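Side-chain contact in catechol O-methyltransferase (PDB 7CVW), which transfers a methyl group from S-adenosyl-L-methionine to catechol-like compounds in a metal-dependent reaction, giving meta- and para-methylated products in equal proportion: residues Q99-I102 with D103-G106. Numbering follows the deposited sequence.
Sequences QKNI and DRAG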
ATOM      1  N   GLN A  99      -4.003 -27.104   3.180  1.00  9.19           N
ATOM      2  CA  GLN A  99      -5.424 -27.523   3.130  1.00  9.83           C
ATOM      3  C   GLN A  99      -5.951 -27.691   4.562  1.00 10.07           C
ATOM      4  O   GLN A  99      -7.059 -27.211   4.846  1.00 10.08           O
ATOM      5  CB  GLN A  99      -5.601 -28.816   2.355  1.00 10.39           C
ATOM      6  CG  GLN A  99      -7.063 -29.215   2.256  1.00 10.99           C
ATOM      7  CD  GLN A  99      -7.821 -28.320   1.307  1.00 11.05           C
ATOM      8  OE1 GLN A  99      -7.472 -28.230   0.133  1.00 12.50           O
ATOM      9  NE2 GLN A  99      -8.815 -27.599   1.818  1.00 11.95           N
ATOM     10  N   LYS A 100      -5.163 -28.297   5.444  1.00 10.93           N
ATOM     11  CA  LYS A 100      -5.554 -28.480   6.865  1.00 11.78           C
ATOM     12  C   LYS A 100      -5.758 -27.102   7.502  1.00 10.78           C
ATOM     13  O   LYS A 100      -6.712 -26.916   8.282  1.00 10.24           O
ATOM     14  CB  LYS A 100      -4.494 -29.271   7.628  1.00 14.07           C
ATOM     15  CG  LYS A 100      -4.865 -29.615   9.064  1.00 18.52           C
ATOM     16  CD  LYS A 100      -3.880 -30.570   9.714  1.00 23.23           C
ATOM     17  CE  LYS A 100      -3.655 -30.267  11.179  1.00 27.82           C
ATOM     18  NZ  LYS A 100      -3.415 -31.502  11.965  1.00 33.01           N
ATOM     19  N   ASN A 101      -4.878 -26.149   7.201  1.00  9.70           N
ATOM     20  CA  ASN A 101      -4.912 -24.806   7.824  1.00  9.91           C
ATOM     21  C   ASN A 101      -6.132 -24.022   7.323  1.00 10.37           C
ATOM     22  O   ASN A 101      -6.776 -23.288   8.114  1.00 10.17           O
ATOM     23  CB  ASN A 101      -3.596 -24.079   7.567  1.00  9.07           C
ATOM     24  CG  ASN A 101      -2.403 -24.726   8.237  1.00 10.08           C
ATOM     25  OD1 ASN A 101      -2.541 -25.453   9.226  1.00 10.46           O
ATOM     26  ND2 ASN A 101      -1.214 -24.405   7.754  1.00  8.91           N
ATOM     27  N   ILE A 102      -6.448 -24.156   6.038  1.00 10.68           N
ATOM     28  CA  ILE A 102      -7.648 -23.528   5.406  1.00 11.53           C
ATOM     29  C   ILE A 102      -8.921 -24.144   6.021  1.00 11.75           C
ATOM     30  O   ILE A 102      -9.880 -23.422   6.310  1.00 11.04           O
ATOM     31  CB  ILE A 102      -7.569 -23.750   3.881  1.00 13.37           C
ATOM     32  CG1 ILE A 102      -6.539 -22.826   3.217  1.00 16.29           C
ATOM     33  CG2 ILE A 102      -8.951 -23.695   3.224  1.00 13.36           C
ATOM     34  CD1 ILE A 102      -6.713 -21.366   3.454  1.00 19.22           C
ATOM     35  N   ASP A 103      -8.911 -25.449   6.252  1.00 11.89           N
ATOM     36  CA  ASP A 103     -10.064 -26.167   6.846  1.00 13.22           C
ATOM     37  C   ASP A 103     -10.265 -25.633   8.267  1.00 13.23           C
ATOM     38  O   ASP A 103     -11.422 -25.352   8.645  1.00 13.00           O
ATOM     39  CB  ASP A 103      -9.837 -27.677   6.803  1.00 14.28           C
ATOM     40  CG  ASP A 103      -9.833 -28.320   5.421  1.00 15.33           C
ATOM     41  OD1 ASP A 103     -10.202 -27.656   4.446  1.00 15.13           O
ATOM     42  OD2 ASP A 103      -9.441 -29.505   5.341  1.00 17.66           O
ATOM     43  N   ARG A 104      -9.181 -25.480   9.033  1.00 12.83           N
ATOM     44  CA  ARG A 104      -9.239 -24.992  10.430  1.00 12.75           C
ATOM     45  C   ARG A 104      -9.850 -23.588  10.412  1.00 13.64           C
ATOM     46  O   ARG A 104     -10.626 -23.260  11.334  1.00 14.40           O
ATOM     47  CB  ARG A 104      -7.849 -24.952  11.069  1.00 13.01           C
ATOM     48  CG  ARG A 104      -7.872 -24.598  12.550  1.00 13.22           C
ATOM     49  CD  ARG A 104      -6.500 -24.475  13.150  1.00 13.91           C
ATOM     50  NE  ARG A 104      -5.850 -25.769  13.156  1.00 13.35           N
ATOM     51  CZ  ARG A 104      -4.898 -26.179  12.307  1.00 14.19           C
ATOM     52  NH1 ARG A 104      -4.409 -25.381  11.372  1.00 13.64           N
ATOM     53  NH2 ARG A 104      -4.403 -27.398  12.414  1.00 15.20           N
ATOM     54  N   ALA A 105      -9.504 -22.770   9.416  1.00 13.02           N
ATOM     55  CA  ALA A 105      -9.991 -21.374   9.304  1.00 13.30           C
ATOM     56  C   ALA A 105     -11.447 -21.346   8.794  1.00 13.57           C
ATOM     57  O   ALA A 105     -12.018 -20.233   8.684  1.00 15.25           O
ATOM     58  CB  ALA A 105      -9.082 -20.570   8.418  1.00 13.05           C
ATOM     59  N   GLY A 106     -12.053 -22.488   8.466  1.00 12.69           N
ATOM     60  CA  GLY A 106     -13.428 -22.530   7.936  1.00 13.02           C
ATOM     61  C   GLY A 106     -13.530 -22.026   6.517  1.00 13.55           C
ATOM     62  O   GLY A 106     -14.610 -21.561   6.133  1.00 15.25           O
TER
HETATM   63  O   HOH W   1      -5.272 -22.738  10.440  1.00 11.44           O
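The C-terminal turn of helix 92-104, where Gln99 meets Asp103 and Asn101 meets Arg104, closes in a Schellman motif at Gly106. Two side-chain bonds supplement its backbone bonds. The first joins residues i and i+4: NE2 of Gln99 donates to OD1 of Asp103 at 3.0 Å, with an N-H...O angle of 159°. The acceptor lies nearly in the Gln99 amide plane, whereas NE2 meets OD1 on its syn side, tilted out of the carboxylate plane. Gln99 achieves this by sending CG anti to its backbone N and then bending at chi2 (72°), which brings the amide round to Asp103. Asp103 OD1 also bonds the Thr108 hydroxyl, so one carboxylate oxygen ties the last helical turn to the loop beyond it.

Helix 92-104 is the helix of the beta-alpha-beta crossover joining parallel strands 84-89 and 111-115 of the Rossmann-like methyltransferase fold. Ile102 packs on Val111 of the second strand and on helix 70-76, while Asn101, Arg104 and Ala105 face helix 22-34.

The second bond joins residues i and i+3. Arg104 NH1 gives a hydrogen to Asn101 OD1 at 2.8 Å; OD1 lies in the guanidinium plane, at its edge, although the two flat groups are turned 46° apart. A water accepts from Arg104 NH1 at 2.9 Å and donates to Asn101 O, which also accepts from Ala105 N at 3.1 Å. Asn101 ND2, meanwhile, is bonded to Ala68 O and Ser30 OG, so both ends of this buried amide have partners and its rotation is fixed. On the exposed side, Lys100 CE lies 3.2 Å from Arg104 NH2, while Lys100 NZ stays 4.2 Å from Arg104 NH2, two probably positive groups near each other but not in contact. Gly106, with a positive phi, ends the turn with its N bonded to Asp103 O at 2.9 Å.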